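Local atomic coordinates of alanine racemase (Oenococcus oeni PSU-1, PDB entry 3HUR), a protein that belongs to the alanine racemase family, pairing an N-terminal TIM-barrel domain with a C-terminal domain rich in beta strands. Residues S202-S206 / A207-W211; A352-H356 / T357-E361. One frame throughout, in Å; residues are numbered along the deposited sequence.

Contact 1. Residues S202-S206 / A207-W211; sequences SMANS and ATCIW. With SO4 (sulfate ion), chain B.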
ATOM      1  N   SER A 202      -9.079  17.183  38.435  1.00 37.64           N
ATOM      2  CA  SER A 202      -8.148  16.975  37.354  1.00 36.98           C
ATOM      3  C   SER A 202      -8.790  17.396  36.078  1.00 35.91           C
ATOM      4  O   SER A 202      -9.778  16.801  35.658  1.00 34.95           O
ATOM      5  CB  SER A 202      -7.708  15.501  37.226  1.00 37.73           C
ATOM      6  OG  SER A 202      -6.790  15.373  36.146  1.00 37.04           O
ATOM      7  N   MET A 203      -8.173  18.374  35.430  1.00 35.07           N
ATOM      8  CA  MET A 203      -8.783  19.009  34.287  1.00 35.35           C
ATOM      9  C   MET A 203      -7.975  18.887  32.999  1.00 34.85           C
ATOM     10  O   MET A 203      -8.575  18.914  31.928  1.00 35.00           O
ATOM     11  CB  MET A 203      -9.047  20.527  34.617  1.00 35.34           C
ATOM     12  CG  MET A 203     -10.170  20.736  35.686  1.00 34.84           C
ATOM     13  SD  MET A 203     -10.623  22.442  36.101  1.00 31.93           S
ATOM     14  CE  MET A 203     -11.594  22.839  34.706  1.00 24.46           C
ATOM     15  N   ALA A 204      -6.641  18.769  33.107  1.00 34.47           N
ATOM     16  CA  ALA A 204      -5.724  19.037  31.990  1.00 34.04           C
ATOM     17  C   ALA A 204      -5.152  17.796  31.303  1.00 34.51           C
ATOM     18  O   ALA A 204      -4.301  17.096  31.874  1.00 34.64           O
ATOM     19  CB  ALA A 204      -4.594  19.888  32.478  1.00 33.52           C
ATOM     20  N   ASN A 205      -5.584  17.559  30.059  1.00 34.54           N
ATOM     21  CA  ASN A 205      -4.897  16.604  29.151  1.00 33.44           C
ATOM     22  C   ASN A 205      -3.685  17.296  28.588  1.00 33.40           C
ATOM     23  O   ASN A 205      -3.308  18.353  29.083  1.00 33.37           O
ATOM     24  CB  ASN A 205      -5.815  16.106  28.039  1.00 32.44           C
ATOM     25  CG  ASN A 205      -6.227  17.209  27.084  1.00 31.91           C
ATOM     26  OD1 ASN A 205      -5.636  18.306  27.065  1.00 28.21           O
ATOM     27  ND2 ASN A 205      -7.254  16.927  26.277  1.00 28.53           N
ATOM     28  N   SER A 206      -3.039  16.689  27.590  1.00 33.54           N
ATOM     29  CA  SER A 206      -1.747  17.185  27.103  1.00 33.29           C
ATOM     30  C   SER A 206      -1.878  18.579  26.539  1.00 32.83           C
ATOM     31  O   SER A 206      -1.026  19.440  26.736  1.00 33.25           O
ATOM     32  CB  SER A 206      -1.176  16.260  26.002  1.00 33.59           C
ATOM     33  OG  SER A 206      -0.497  15.109  26.509  1.00 34.48           O
ATOM     34  N   ALA A 207      -2.922  18.756  25.764  1.00 32.15           N
ATOM     35  CA  ALA A 207      -3.131  19.969  25.008  1.00 32.48           C
ATOM     36  C   ALA A 207      -3.482  21.139  25.993  1.00 32.90           C
ATOM     37  O   ALA A 207      -2.936  22.253  25.891  1.00 32.12           O
ATOM     38  CB  ALA A 207      -4.247  19.728  23.954  1.00 31.46           C
ATOM     39  N   THR A 208      -4.340  20.834  26.968  1.00 32.89           N
ATOM     40  CA  THR A 208      -4.655  21.745  28.005  1.00 33.49           C
ATOM     41  C   THR A 208      -3.383  22.126  28.722  1.00 34.94           C
ATOM     42  O   THR A 208      -3.121  23.326  28.947  1.00 35.73           O
ATOM     43  CB  THR A 208      -5.672  21.174  28.974  1.00 33.74           C
ATOM     44  OG1 THR A 208      -6.744  20.573  28.244  1.00 33.55           O
ATOM     45  CG2 THR A 208      -6.263  22.289  29.841  1.00 34.89           C
ATOM     46  N   CYS A 209      -2.542  21.157  29.042  1.00 35.84           N
ATOM     47  CA  CYS A 209      -1.296  21.496  29.734  1.00 36.93           C
ATOM     48  C   CYS A 209      -0.423  22.426  28.892  1.00 37.20           C
ATOM     49  O   CYS A 209       0.191  23.384  29.414  1.00 37.06           O
ATOM     50  CB  CYS A 209      -0.495  20.231  30.110  1.00 37.38           C
ATOM     51  SG  CYS A 209      -1.216  19.217  31.430  1.00 39.48           S
ATOM     52  N   ILE A 210      -0.336  22.149  27.593  1.00 37.65           N
ATOM     53  CA  ILE A 210       0.645  22.876  26.777  1.00 38.29           C
ATOM     54  C   ILE A 210       0.182  24.323  26.537  1.00 39.21           C
ATOM     55  O   ILE A 210       0.843  25.239  26.983  1.00 38.52           O
ATOM     56  CB  ILE A 210       0.928  22.213  25.410  1.00 38.36           C
ATOM     57  CG1 ILE A 210       1.601  20.843  25.594  1.00 38.01           C
ATOM     58  CG2 ILE A 210       1.787  23.148  24.528  1.00 35.65           C
ATOM     59  CD1 ILE A 210       1.598  20.018  24.376  1.00 36.32           C
ATOM     60  N   TRP A 211      -0.963  24.481  25.872  1.00 40.36           N
ATOM     61  CA  TRP A 211      -1.448  25.779  25.405  1.00 42.02           C
ATOM     62  C   TRP A 211      -2.416  26.576  26.327  1.00 42.60           C
ATOM     63  O   TRP A 211      -2.881  27.610  25.921  1.00 43.23           O
ATOM     64  CB  TRP A 211      -2.077  25.631  24.006  1.00 42.25           C
ATOM     65  CG  TRP A 211      -1.053  25.251  22.981  1.00 44.00           C
ATOM     66  CD1 TRP A 211      -0.085  26.050  22.440  1.00 44.64           C
ATOM     67  CD2 TRP A 211      -0.841  23.942  22.441  1.00 44.54           C
ATOM     68  NE1 TRP A 211       0.707  25.314  21.564  1.00 43.88           N
ATOM     69  CE2 TRP A 211       0.268  24.020  21.561  1.00 43.66           C
ATOM     70  CE3 TRP A 211      -1.485  22.713  22.612  1.00 44.23           C
ATOM     71  CZ2 TRP A 211       0.725  22.930  20.837  1.00 44.27           C
ATOM     72  CZ3 TRP A 211      -1.030  21.633  21.898  1.00 45.82           C
ATOM     73  CH2 TRP A 211       0.074  21.747  21.016  1.00 44.50           C
TER
HETATM   74  S   SO4 B 395      -3.771  13.115  25.946  1.00 39.45           S
HETATM   75  O1  SO4 B 395      -3.144  12.463  24.823  1.00 43.49           O
HETATM   76  O2  SO4 B 395      -4.791  14.055  25.560  1.00 40.84           O
HETATM   77  O3  SO4 B 395      -4.493  12.128  26.694  1.00 39.22           O
HETATM   78  O4  SO4 B 395      -2.662  13.790  26.602  1.00 38.50           O
HETATM   79  O   HOH W   1      -8.024  18.545  29.206  1.00 30.34           O

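Contact 2. Residues A352-H356 / T357-E361; sequences ANYSH and TIVDE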
ATOM      1  N   ALA A 352     -15.584   4.738  17.770  1.00 32.46           N
ATOM      2  CA  ALA A 352     -16.842   4.422  17.133  1.00 32.66           C
ATOM      3  C   ALA A 352     -17.879   4.403  18.213  1.00 33.26           C
ATOM      4  O   ALA A 352     -17.617   3.946  19.306  1.00 34.11           O
ATOM      5  CB  ALA A 352     -16.782   3.097  16.458  1.00 31.71           C
ATOM      6  N   ASN A 353     -19.045   4.951  17.946  1.00 34.29           N
ATOM      7  CA  ASN A 353     -20.093   4.981  18.962  1.00 35.78           C
ATOM      8  C   ASN A 353     -21.270   4.165  18.504  1.00 35.35           C
ATOM      9  O   ASN A 353     -21.730   4.311  17.379  1.00 35.68           O
ATOM     10  CB  ASN A 353     -20.507   6.428  19.316  1.00 36.15           C
ATOM     11  CG  ASN A 353     -19.491   7.109  20.234  1.00 39.75           C
ATOM     12  OD1 ASN A 353     -19.631   7.069  21.462  1.00 46.10           O
ATOM     13  ND2 ASN A 353     -18.441   7.713  19.640  1.00 41.67           N
ATOM     14  N   TYR A 354     -21.731   3.300  19.379  1.00 35.76           N
ATOM     15  CA  TYR A 354     -22.893   2.478  19.117  1.00 37.49           C
ATOM     16  C   TYR A 354     -23.856   2.550  20.308  1.00 39.20           C
ATOM     17  O   TYR A 354     -23.541   3.103  21.356  1.00 39.23           O
ATOM     18  CB  TYR A 354     -22.485   1.010  18.856  1.00 37.39           C
ATOM     19  CG  TYR A 354     -21.558   0.862  17.700  1.00 34.98           C
ATOM     20  CD1 TYR A 354     -22.050   0.905  16.420  1.00 34.95           C
ATOM     21  CD2 TYR A 354     -20.174   0.714  17.878  1.00 31.12           C
ATOM     22  CE1 TYR A 354     -21.198   0.786  15.326  1.00 35.39           C
ATOM     23  CE2 TYR A 354     -19.322   0.570  16.783  1.00 28.68           C
ATOM     24  CZ  TYR A 354     -19.841   0.634  15.523  1.00 30.26           C
ATOM     25  OH  TYR A 354     -19.084   0.542  14.409  1.00 27.71           O
ATOM     26  N   SER A 355     -25.024   1.960  20.128  1.00 41.16           N
ATOM     27  CA  SER A 355     -26.084   2.059  21.089  1.00 43.06           C
ATOM     28  C   SER A 355     -25.590   1.800  22.519  1.00 43.81           C
ATOM     29  O   SER A 355     -25.749   2.636  23.387  1.00 43.96           O
ATOM     30  CB  SER A 355     -27.182   1.076  20.704  1.00 43.51           C
ATOM     31  OG  SER A 355     -28.258   1.201  21.609  1.00 47.33           O
ATOM     32  N   HIS A 356     -24.946   0.663  22.741  1.00 45.01           N
ATOM     33  CA  HIS A 356     -24.521   0.248  24.092  1.00 45.76           C
ATOM     34  C   HIS A 356     -22.984   0.182  24.318  1.00 44.03           C
ATOM     35  O   HIS A 356     -22.526  -0.264  25.384  1.00 44.43           O
ATOM     36  CB  HIS A 356     -25.160  -1.119  24.423  1.00 46.99           C
ATOM     37  CG  HIS A 356     -26.656  -1.076  24.588  1.00 53.00           C
ATOM     38  ND1 HIS A 356     -27.522  -1.757  23.751  1.00 57.49           N
ATOM     39  CD2 HIS A 356     -27.442  -0.431  25.495  1.00 57.83           C
ATOM     40  CE1 HIS A 356     -28.772  -1.539  24.138  1.00 60.09           C
ATOM     41  NE2 HIS A 356     -28.750  -0.742  25.197  1.00 59.42           N
ATOM     42  N   THR A 357     -22.193   0.655  23.355  1.00 42.04           N
ATOM     43  CA  THR A 357     -20.763   0.437  23.403  1.00 40.40           C
ATOM     44  C   THR A 357     -20.000   1.586  22.735  1.00 38.44           C
ATOM     45  O   THR A 357     -20.514   2.216  21.848  1.00 37.36           O
ATOM     46  CB  THR A 357     -20.448  -0.967  22.811  1.00 40.40           C
ATOM     47  OG1 THR A 357     -19.755  -0.874  21.570  1.00 41.80           O
ATOM     48  CG2 THR A 357     -21.727  -1.722  22.579  1.00 41.83           C
ATOM     49  N   ILE A 358     -18.805   1.884  23.225  1.00 36.75           N
ATOM     50  CA  ILE A 358     -17.935   2.905  22.663  1.00 36.01           C
ATOM     51  C   ILE A 358     -16.642   2.190  22.369  1.00 35.28           C
ATOM     52  O   ILE A 358     -16.082   1.579  23.265  1.00 35.70           O
ATOM     53  CB  ILE A 358     -17.556   3.979  23.684  1.00 36.35           C
ATOM     54  CG1 ILE A 358     -18.789   4.657  24.261  1.00 38.04           C
ATOM     55  CG2 ILE A 358     -16.578   4.999  23.089  1.00 35.41           C
ATOM     56  CD1 ILE A 358     -18.532   5.295  25.641  1.00 41.54           C
ATOM     57  N   VAL A 359     -16.167   2.248  21.132  1.00 34.01           N
ATOM     58  CA  VAL A 359     -14.915   1.631  20.768  1.00 32.79           C
ATOM     59  C   VAL A 359     -13.901   2.754  20.658  1.00 33.09           C
ATOM     60  O   VAL A 359     -14.138   3.687  19.903  1.00 32.72           O
ATOM     61  CB  VAL A 359     -15.038   0.908  19.447  1.00 32.66           C
ATOM     62  CG1 VAL A 359     -13.736   0.185  19.101  1.00 31.65           C
ATOM     63  CG2 VAL A 359     -16.194  -0.081  19.485  1.00 30.67           C
ATOM     64  N   ASP A 360     -12.825   2.689  21.454  1.00 33.44           N
ATOM     65  CA  ASP A 360     -11.736   3.670  21.424  1.00 34.75           C
ATOM     66  C   ASP A 360     -10.361   2.985  21.231  1.00 35.08           C
ATOM     67  O   ASP A 360      -9.699   2.665  22.194  1.00 34.58           O
ATOM     68  CB  ASP A 360     -11.713   4.507  22.721  1.00 34.87           C
ATOM     69  CG  ASP A 360     -10.825   5.762  22.608  1.00 38.57           C
ATOM     70  OD1 ASP A 360      -9.866   5.764  21.826  1.00 41.95           O
ATOM     71  OD2 ASP A 360     -11.073   6.784  23.303  1.00 46.05           O
ATOM     72  N   GLU A 361      -9.911   2.824  19.988  1.00 36.21           N
ATOM     73  CA  GLU A 361      -8.641   2.122  19.665  1.00 36.89           C
ATOM     74  C   GLU A 361      -7.448   3.017  19.335  1.00 35.61           C
ATOM     75  O   GLU A 361      -7.468   3.679  18.327  1.00 36.06           O
ATOM     76  CB  GLU A 361      -8.873   1.255  18.441  1.00 38.43           C
ATOM     77  CG  GLU A 361      -7.727   0.248  18.196  1.00 43.52           C
ATOM     78  CD  GLU A 361      -7.927  -0.602  16.956  1.00 49.42           C
ATOM     79  OE1 GLU A 361      -8.638  -0.123  16.019  1.00 52.49           O
ATOM     80  OE2 GLU A 361      -7.355  -1.743  16.929  1.00 52.52           O
TER

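Contact 1. Residues S202-S206 / A207-W211
Asn205 O accepts from Cys209 N at 2.9 Å and Ser206 O from Ile210 N at the same separation, the first turn of helix 206-211, reached by a short loop after strand 201-202. Asn205 is the N-cap. Its CG stands between the backbone N and the carbonyl carbon (chi1 66°), which folds the amide back over the helix start. OD1 takes Thr208 N at 2.8 Å along an almost straight N-H...O line (176°), and Thr208 OG1 also donates to it, from above the amide plane. Asparagine suits the place because its short side chain reaches an amide with no helical carbonyl ahead of it.

A water extends the cap: it lies 2.6 Å from Thr208 OG1, to which it donates, donates also to Met203 O and accepts from Asn205 N. The turn follows the last strand but one of the TIM barrel, and a sulfate ion, probably from the crystallisation liquor, sits at the helix N-terminus, an anion site that the helix dipole would favour. Ser206 OG donates to sulfate O4 at 2.5 Å and is itself bonded by Gly226 N and Leu228 N, so serine suits a place needing both donor and acceptor; Ser206 N adds a weak bond, and Gln227 N also binds the ion. The Ala204 methyl packs on Cys209 SG, CB to SG 3.6 Å, both touching Ile223.

Contact 2. Residues A352-H356 / T357-E361
Ala352 N donates to Val359 O at 2.8 Å, and Val359 N returns a bond to Ala352 O at 2.9 Å. This hydrogen-bonded pair belongs to a beta hairpin, strands 347-353 and 357-364, whose turn is closed by Tyr354 and Thr357. There Tyr354 N donates to Thr357 O at 3.0 Å, while the reverse bond, from Thr357 N to Tyr354 O, is weak at 3.4 Å. Ser355 and His356, at the exposed end of the turn, are polar residues suited to solvent.

Ala352 and Val359 present one face, where the alanine methyl and the branched valine pack CB to CB at 4.1 Å. Tyr354 CG lies anti to its carbonyl carbon (chi1 -59°), which carries the ring across toward Val359, whose CG2 meets the ring edge, 4.2 Å from Tyr354 CE2. The hydroxyl at the far end of that ring bonds Gln320 of a second subunit, and Thr357 OG1 bonds Ala258 O of the same subunit, whose strand continues the sheet in parallel beside Thr357 to Val359. Asn353 and Ile358 occupy the other face as a non-hydrogen-bonded pair, side by side and pointing the same way; Asn353 OD1 takes a weak bond from Arg135 NH1 and lies 3.8 Å from Ile358 CG1.

In the fold
Contact 1 comes first along the chain and closes well before contact 2 opens; their centres lie 24 Å apart and their nearest atoms about 11 Å, without touching. They share no sheet. Residues 202-211 belong to the N-terminal domain family, where strand 201-202 of the parallel barrel sheet leads into helix 206-211. Residues 352-361 belong to the C-terminal domain family, on a two-stranded antiparallel hairpin. Arg135, from the N-terminal family, bonds Tyr354 O and Ser355 O, tying the hairpin turn to that part of the chain. No other protein chain reaches contact 1, whereas contact 2 meets two other subunits, so contact 1 is buried within its own subunit, beside the barrel strands, and contact 2 helps build the assembly.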